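Side-chain contacts in glycerol-3-phosphate dehydrogenase [NAD(+)] 1 (Saccharomyces cerevisiae, PDB 4FGW), which catalyses the NAD(H)-dependent interconversion of dihydroxyacetone phosphate and sn-glycerol 3-phosphate, driving glycerol production and accumulation when yeast meets hyperosmotic stress: residues A185-A189 with Q190-S194; K216-K219 with A220-R224; G253-G257 with L258-N262. One frame throughout, in Å; residues are numbered along the deposited sequence.

Contact 1: residues A185-A189 with Q190-S194; sequences ATEVA and QEHWS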
loop_
_atom_site.group_PDB
_atom_site.type_symbol
_atom_site.label_atom_id
_atom_site.label_comp_id
_atom_site.label_asym_id
_atom_site.label_seq_id
_atom_site.Cartn_x
_atom_site.Cartn_y
_atom_site.Cartn_z
ATOM N N ALA A 185 -9.645 -7.053 -16.688
ATOM C CA ALA A 185 -10.508 -6.877 -17.858
ATOM C C ALA A 185 -11.989 -7.121 -17.550
ATOM O O ALA A 185 -12.822 -6.283 -17.879
ATOM C CB ALA A 185 -10.052 -7.792 -18.978
ATOM N N THR A 186 -12.290 -8.245 -16.872
ATOM C CA THR A 186 -13.624 -8.694 -16.450
ATOM C C THR A 186 -14.394 -7.640 -15.643
ATOM O O THR A 186 -15.579 -7.434 -15.890
ATOM C CB THR A 186 -13.487 -10.074 -15.776
ATOM O OG1 THR A 186 -13.239 -11.033 -16.809
ATOM C CG2 THR A 186 -14.719 -10.490 -14.975
ATOM N N GLU A 187 -13.717 -6.969 -14.704
ATOM C CA GLU A 187 -14.328 -5.939 -13.864
ATOM C C GLU A 187 -14.538 -4.627 -14.612
ATOM O O GLU A 187 -15.605 -4.025 -14.470
ATOM C CB GLU A 187 -13.537 -5.731 -12.563
ATOM C CG GLU A 187 -13.643 -6.908 -11.608
ATOM C CD GLU A 187 -13.410 -6.532 -10.162
ATOM O OE1 GLU A 187 -14.396 -6.516 -9.387
ATOM O OE2 GLU A 187 -12.248 -6.220 -9.808
ATOM N N VAL A 188 -13.532 -4.186 -15.411
ATOM C CA VAL A 188 -13.616 -2.957 -16.220
ATOM C C VAL A 188 -14.778 -3.091 -17.227
ATOM O O VAL A 188 -15.543 -2.139 -17.392
ATOM C CB VAL A 188 -12.276 -2.565 -16.926
ATOM C CG1 VAL A 188 -12.410 -1.247 -17.693
ATOM C CG2 VAL A 188 -11.117 -2.490 -15.945
ATOM N N ALA A 189 -14.918 -4.284 -17.863
ATOM C CA ALA A 189 -15.981 -4.601 -18.832
ATOM C C ALA A 189 -17.358 -4.533 -18.178
ATOM O O ALA A 189 -18.266 -3.942 -18.746
ATOM C CB ALA A 189 -15.751 -5.979 -19.441
ATOM N N GLN A 190 -17.482 -5.079 -16.950
ATOM C CA GLN A 190 -18.706 -5.073 -16.147
ATOM C C GLN A 190 -19.004 -3.677 -15.581
ATOM O O GLN A 190 -20.019 -3.486 -14.906
ATOM C CB GLN A 190 -18.581 -6.075 -14.995
ATOM C CG GLN A 190 -18.946 -7.494 -15.370
ATOM C CD GLN A 190 -18.869 -8.384 -14.159
ATOM O OE1 GLN A 190 -19.856 -8.585 -13.445
ATOM N NE2 GLN A 190 -17.692 -8.929 -13.896
ATOM N N GLU A 191 -18.100 -2.713 -15.837
ATOM C CA GLU A 191 -18.163 -1.323 -15.377
ATOM C C GLU A 191 -18.054 -1.196 -13.855
ATOM O O GLU A 191 -18.611 -0.268 -13.262
ATOM C CB GLU A 191 -19.347 -0.548 -15.990
ATOM C CG GLU A 191 -19.279 -0.471 -17.505
ATOM C CD GLU A 191 -20.350 0.334 -18.213
ATOM O OE1 GLU A 191 -21.266 0.857 -17.536
ATOM O OE2 GLU A 191 -20.271 0.441 -19.458
ATOM N N HIS A 192 -17.320 -2.140 -13.229
ATOM C CA HIS A 192 -17.025 -2.130 -11.796
ATOM C C HIS A 192 -15.883 -1.133 -11.625
ATOM O O HIS A 192 -14.867 -1.237 -12.320
ATOM C CB HIS A 192 -16.602 -3.525 -11.301
ATOM C CG HIS A 192 -17.699 -4.547 -11.247
ATOM N ND1 HIS A 192 -18.960 -4.298 -11.767
ATOM C CD2 HIS A 192 -17.672 -5.807 -10.754
ATOM C CE1 HIS A 192 -19.656 -5.406 -11.565
ATOM N NE2 HIS A 192 -18.924 -6.338 -10.954
ATOM N N TRP A 193 -16.077 -0.130 -10.762
ATOM C CA TRP A 193 -15.091 0.924 -10.563
ATOM C C TRP A 193 -13.669 0.480 -10.165
ATOM O O TRP A 193 -13.467 -0.238 -9.187
ATOM C CB TRP A 193 -15.624 2.050 -9.662
ATOM C CG TRP A 193 -14.641 3.167 -9.499
ATOM C CD1 TRP A 193 -14.330 4.127 -10.416
ATOM C CD2 TRP A 193 -13.753 3.368 -8.390
ATOM N NE1 TRP A 193 -13.343 4.949 -9.925
ATOM C CE2 TRP A 193 -12.976 4.510 -8.677
ATOM C CE3 TRP A 193 -13.563 2.712 -7.159
ATOM C CZ2 TRP A 193 -12.032 5.021 -7.776
ATOM C CZ3 TRP A 193 -12.631 3.220 -6.263
ATOM C CH2 TRP A 193 -11.889 4.371 -6.568
ATOM N N SER A 194 -12.699 0.950 -10.939
ATOM C CA SER A 194 -11.269 0.750 -10.743
ATOM C C SER A 194 -10.533 1.932 -11.384
ATOM O O SER A 194 -11.172 2.853 -11.909
ATOM C CB SER A 194 -10.793 -0.586 -11.322
ATOM O OG SER A 194 -10.969 -0.678 -12.726
#

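Contact 2: residues K216-K219 with A220-R224; sequences KVLK and ALFHR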
loop_
_atom_site.group_PDB
_atom_site.type_symbol
_atom_site.label_atom_id
_atom_site.label_comp_id
_atom_site.label_asym_id
_atom_site.label_seq_id
_atom_site.Cartn_x
_atom_site.Cartn_y
_atom_site.Cartn_z
ATOM N N LYS A 216 -3.922 15.475 -22.480
ATOM C CA LYS A 216 -5.344 15.829 -22.516
ATOM C C LYS A 216 -6.115 14.845 -23.405
ATOM O O LYS A 216 -7.191 14.387 -23.018
ATOM C CB LYS A 216 -5.543 17.279 -23.002
ATOM C CG LYS A 216 -5.160 18.342 -21.970
ATOM C CD LYS A 216 -6.217 19.442 -21.834
ATOM C CE LYS A 216 -6.030 20.605 -22.783
ATOM N NZ LYS A 216 -7.036 21.676 -22.545
ATOM N N VAL A 217 -5.544 14.515 -24.590
ATOM C CA VAL A 217 -6.106 13.574 -25.565
ATOM C C VAL A 217 -6.172 12.165 -24.936
ATOM O O VAL A 217 -7.212 11.507 -25.024
ATOM C CB VAL A 217 -5.333 13.625 -26.915
ATOM C CG1 VAL A 217 -5.643 12.422 -27.798
ATOM C CG2 VAL A 217 -5.624 14.925 -27.666
ATOM N N LEU A 218 -5.083 11.747 -24.252
ATOM C CA LEU A 218 -4.979 10.452 -23.568
ATOM C C LEU A 218 -5.929 10.331 -22.383
ATOM O O LEU A 218 -6.449 9.241 -22.143
ATOM C CB LEU A 218 -3.534 10.140 -23.143
ATOM C CG LEU A 218 -2.535 9.919 -24.287
ATOM C CD1 LEU A 218 -1.138 9.887 -23.766
ATOM C CD2 LEU A 218 -2.841 8.650 -25.081
ATOM N N LYS A 219 -6.171 11.443 -21.661
ATOM C CA LYS A 219 -7.120 11.498 -20.548
ATOM C C LYS A 219 -8.528 11.313 -21.092
ATOM O O LYS A 219 -9.277 10.510 -20.554
ATOM C CB LYS A 219 -7.001 12.829 -19.769
ATOM C CG LYS A 219 -7.974 12.975 -18.586
ATOM C CD LYS A 219 -7.462 12.371 -17.282
ATOM C CE LYS A 219 -8.383 12.696 -16.127
ATOM N NZ LYS A 219 -7.671 12.629 -14.818
ATOM N N ALA A 220 -8.866 12.023 -22.177
ATOM C CA ALA A 220 -10.166 11.947 -22.838
ATOM C C ALA A 220 -10.403 10.578 -23.488
ATOM O O ALA A 220 -11.540 10.112 -23.505
ATOM C CB ALA A 220 -10.289 13.053 -23.879
ATOM N N LEU A 221 -9.333 9.935 -24.003
ATOM C CA LEU A 221 -9.401 8.637 -24.677
ATOM C C LEU A 221 -9.714 7.467 -23.745
ATOM O O LEU A 221 -10.476 6.576 -24.124
ATOM C CB LEU A 221 -8.097 8.365 -25.468
ATOM C CG LEU A 221 -8.027 7.106 -26.349
ATOM C CD1 LEU A 221 -9.064 7.139 -27.459
ATOM C CD2 LEU A 221 -6.648 6.943 -26.937
ATOM N N PHE A 222 -9.127 7.458 -22.544
ATOM C CA PHE A 222 -9.289 6.344 -21.618
ATOM C C PHE A 222 -10.192 6.568 -20.410
ATOM O O PHE A 222 -10.762 5.593 -19.909
ATOM C CB PHE A 222 -7.916 5.789 -21.202
ATOM C CG PHE A 222 -7.050 5.312 -22.346
ATOM C CD1 PHE A 222 -7.317 4.108 -22.991
ATOM C CD2 PHE A 222 -5.955 6.061 -22.770
ATOM C CE1 PHE A 222 -6.505 3.660 -24.031
ATOM C CE2 PHE A 222 -5.144 5.613 -23.816
ATOM C CZ PHE A 222 -5.429 4.419 -24.442
ATOM N N HIS A 223 -10.308 7.821 -19.916
ATOM C CA HIS A 223 -11.117 8.113 -18.726
ATOM C C HIS A 223 -12.604 7.831 -18.899
ATOM O O HIS A 223 -13.218 8.251 -19.886
ATOM C CB HIS A 223 -10.877 9.534 -18.191
ATOM C CG HIS A 223 -11.472 9.768 -16.834
ATOM N ND1 HIS A 223 -10.749 9.540 -15.682
ATOM C CD2 HIS A 223 -12.721 10.164 -16.494
ATOM C CE1 HIS A 223 -11.571 9.817 -14.682
ATOM N NE2 HIS A 223 -12.770 10.188 -15.122
ATOM N N ARG A 224 -13.172 7.109 -17.923
ATOM C CA ARG A 224 -14.595 6.759 -17.852
ATOM C C ARG A 224 -15.044 6.977 -16.397
ATOM O O ARG A 224 -14.186 6.925 -15.515
ATOM C CB ARG A 224 -14.833 5.277 -18.256
ATOM C CG ARG A 224 -14.400 4.870 -19.670
ATOM C CD ARG A 224 -15.116 5.604 -20.803
ATOM N NE ARG A 224 -16.554 5.330 -20.853
ATOM C CZ ARG A 224 -17.502 6.259 -20.798
ATOM N NH1 ARG A 224 -17.179 7.543 -20.695
ATOM N NH2 ARG A 224 -18.779 5.914 -20.849
#

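Contact 3: residues G253-G257 with L258-N262; sequences GFVEG and LGWGN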
loop_
_atom_site.group_PDB
_atom_site.type_symbol
_atom_site.label_atom_id
_atom_site.label_comp_id
_atom_site.label_asym_id
_atom_site.label_seq_id
_atom_site.Cartn_x
_atom_site.Cartn_y
_atom_site.Cartn_z
ATOM N N GLY A 253 2.554 -14.226 0.348
ATOM C CA GLY A 253 1.945 -15.549 0.425
ATOM C C GLY A 253 2.678 -16.454 1.389
ATOM O O GLY A 253 2.044 -17.104 2.229
ATOM N N PHE A 254 4.034 -16.453 1.311
ATOM C CA PHE A 254 4.901 -17.228 2.202
ATOM C C PHE A 254 4.600 -16.864 3.645
ATOM O O PHE A 254 4.329 -17.733 4.473
ATOM C CB PHE A 254 6.391 -16.951 1.908
ATOM C CG PHE A 254 6.908 -17.356 0.547
ATOM C CD1 PHE A 254 7.981 -16.690 -0.032
ATOM C CD2 PHE A 254 6.331 -18.411 -0.151
ATOM C CE1 PHE A 254 8.457 -17.062 -1.292
ATOM C CE2 PHE A 254 6.805 -18.779 -1.407
ATOM C CZ PHE A 254 7.867 -18.105 -1.971
ATOM N N VAL A 255 4.590 -15.566 3.915
ATOM C CA VAL A 255 4.359 -14.977 5.220
ATOM C C VAL A 255 2.929 -15.219 5.773
ATOM O O VAL A 255 2.780 -15.493 6.966
ATOM C CB VAL A 255 4.844 -13.513 5.152
ATOM C CG1 VAL A 255 3.769 -12.496 5.508
ATOM C CG2 VAL A 255 6.115 -13.321 5.950
ATOM N N GLU A 256 1.908 -15.190 4.891
ATOM C CA GLU A 256 0.506 -15.464 5.231
ATOM C C GLU A 256 0.323 -16.953 5.564
ATOM O O GLU A 256 -0.212 -17.273 6.627
ATOM C CB GLU A 256 -0.422 -15.066 4.076
ATOM C CG GLU A 256 -0.734 -13.580 4.023
ATOM C CD GLU A 256 -1.676 -13.129 2.921
ATOM O OE1 GLU A 256 -2.197 -13.995 2.181
ATOM O OE2 GLU A 256 -1.886 -11.903 2.790
ATOM N N GLY A 257 0.807 -17.827 4.669
ATOM C CA GLY A 257 0.754 -19.280 4.794
ATOM C C GLY A 257 1.421 -19.821 6.042
ATOM O O GLY A 257 1.012 -20.865 6.557
ATOM N N LEU A 258 2.454 -19.103 6.539
ATOM C CA LEU A 258 3.180 -19.420 7.771
ATOM C C LEU A 258 2.341 -19.033 9.008
ATOM O O LEU A 258 2.700 -19.397 10.131
ATOM C CB LEU A 258 4.532 -18.680 7.806
ATOM C CG LEU A 258 5.704 -19.288 7.027
ATOM C CD1 LEU A 258 6.827 -18.279 6.871
ATOM C CD2 LEU A 258 6.244 -20.537 7.705
ATOM N N GLY A 259 1.253 -18.291 8.787
ATOM C CA GLY A 259 0.344 -17.835 9.833
ATOM C C GLY A 259 0.783 -16.564 10.533
ATOM O O GLY A 259 0.380 -16.321 11.674
ATOM N N TRP A 260 1.593 -15.734 9.852
ATOM C CA TRP A 260 2.095 -14.494 10.444
ATOM C C TRP A 260 1.125 -13.305 10.355
ATOM O O TRP A 260 1.327 -12.301 11.038
ATOM C CB TRP A 260 3.523 -14.171 9.970
ATOM C CG TRP A 260 4.563 -15.221 10.278
ATOM C CD1 TRP A 260 4.411 -16.335 11.054
ATOM C CD2 TRP A 260 5.925 -15.228 9.834
ATOM N NE1 TRP A 260 5.582 -17.051 11.092
ATOM C CE2 TRP A 260 6.534 -16.388 10.364
ATOM C CE3 TRP A 260 6.702 -14.351 9.059
ATOM C CZ2 TRP A 260 7.880 -16.707 10.122
ATOM C CZ3 TRP A 260 8.021 -14.686 8.787
ATOM C CH2 TRP A 260 8.603 -15.842 9.332
ATOM N N GLY A 261 0.068 -13.453 9.557
ATOM C CA GLY A 261 -1.010 -12.477 9.432
ATOM C C GLY A 261 -0.787 -11.288 8.525
ATOM O O GLY A 261 0.160 -11.253 7.735
ATOM N N ASN A 262 -1.700 -10.310 8.644
ATOM C CA ASN A 262 -1.758 -9.068 7.872
ATOM C C ASN A 262 -0.587 -8.124 8.103
ATOM O O ASN A 262 -0.152 -7.474 7.153
ATOM C CB ASN A 262 -3.075 -8.331 8.148
ATOM C CG ASN A 262 -4.309 -8.962 7.545
ATOM O OD1 ASN A 262 -4.254 -9.772 6.610
ATOM N ND2 ASN A 262 -5.465 -8.554 8.042
#

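Contact 1: residues A185-A189 with Q190-S194
With its CG anti to its own carbonyl carbon (chi1 -85°) and the chain extended beyond, Gln190 runs back alongside Thr186, both side chains pointing the same way. Its amide nitrogen NE2 reaches Thr186 O at 3.3 Å, while its backbone N bonds the same oxygen at 3.2 Å from the opposite face of the carbonyl plane. Thr186 O is thus gripped twice by one residue, and Thr186 CG2 lies 3.5 Å from NE2 of Gln190. The helix then stops in a Schellman motif: Glu191 takes positive phi, its N bonds Val188 O, and the 2.8 Å bond from His192 N to Glu187 O closes the turn. Glu187 crosses His192 at about a right angle; its OE1 meets the ring edge 3.6 Å from CD2 of His192, with carboxylate and ring planes 80° apart. Against one face of the same ring lies Gln190 CB, offset toward the rim. On the buried side, Val188 CG2 touches Ser194 OG at 3.7 Å, where strand 194-199 begins. Ala185, by similarity an NAD(+)-binding residue, packs on Trp45, and the Glu191 carboxylate forms a salt bridge with Lys51, both on helix 44-59.

Contact 2: residues K216-K219 with A220-R224
Four successive i+4 bonds carry the backbone from Lys216 to His223, from Ala220 N to Lys216 O through to His223 N on Lys219 O (2.9 Å), the last made by His223, where the backbone departs from the helix. On the buried side Leu218 and Phe222, one turn apart, lie side by side and point the same way, with Leu218 CD2 4.0 Å from Phe222 CE2. The Phe222 ring also comes close to the backbone, CD2 standing 3.3 Å from Leu218 O. One ring face is taken by its own neighbour in sequence: Leu221 CG sits over the ring centre, 4.1 Å above the plane. On another side of the helix Lys219 and His223 run side by side. Lys219 CG is anti to the backbone N (chi1 179°), and a bend at chi2 of 86° turns the chain so that CE comes 4.0 Å from His223 ND1. The polar ends look beyond this pair, for Lys219 NZ bonds Val229 O and His223 ND1 accepts from Val229 N, while His223 NE2 is hydrogen-bonded to Glu384 of the second subunit, so strand 227-232 and the dimer partner together hold the polar ends. Helix 215-222 is the crossover of a beta-alpha-beta unit between strands 194-199 and 227-232. Leu218 rests on Val231 and Phe222 on Val229 of the second strand; Leu221 and Phe222 meet Val53 of helix 44-59, and Val217, Ala220 and Leu221 lean on Phe64 of strand 64-65.

Contact 3: residues G253-G257 with L258-N262
Val255 and Leu258 carry most of this contact, and the indole of Trp260 joins them. Val255 CG2 comes obliquely to the six-membered ring of Trp260, 3.3 Å from CE3 and 3.7 Å from CZ3, the two side chains crossing at about a right angle. The valine's chi1 of 123° lies off the staggered positions, so the exact place of CG2 is less certain than the fact of the contact. Leu258 folds back on the last helical turn: its CG is anti to its carbonyl carbon (chi1 -81°), which lays the isobutyl group against that turn, with CG 3.3 Å and CD1 3.5 Å from Phe254 O. The same CD1 covers one face of the Trp260 ring, 3.7 Å above the plane and offset toward the rim, a contact within the turn itself.

The backbone holds these groups in place with a Schellman motif that ends helix 235-257. Gly259 adopts positive phi, a conformation that suits glycine, and its N bonds Glu256 O at 2.8 Å. Trp260 N then reaches Val255 O at 3.1 Å, nearly along the C=O axis, so Val255 meets Trp260 through backbone and side chain alike. Upstream, Leu258 N makes the ordinary helical bond to Phe254 O.

The tight turn passes the chain from helix 235-257 to helix 261-283, onto whose Ala264 and Ile268 Val255 packs. Glu256 forms a salt bridge with Arg316 of helix 310-320, where Phe254 also packs. Trp260 lies on Pro380 of helix 379-383 and touches Trp193 of the second subunit.

Each contact lies at a helix end with a buried side (Val188 and Ser194; Leu218, Leu221 and Phe222; Val255) and an exposed one (Thr186, Gln190 and Glu191; Lys216; Gly259). Contacts 1 and 3 share the Schellman ending, but the first pairs an amide and a carboxylate with a backbone oxygen and an imidazole, while the third relies on apolar groups and glycine. Contact 2 divides into an apolar side and a polar one. Contacts 1 and 2, centres about 17 Å apart, belong to the Rossmann-type part and pack against helix 44-59; contact 3 lies in the helical C-terminal part. Across the dimer, contact 1 of one subunit meets contact 3 of the other, with Glu187 packing on Trp260.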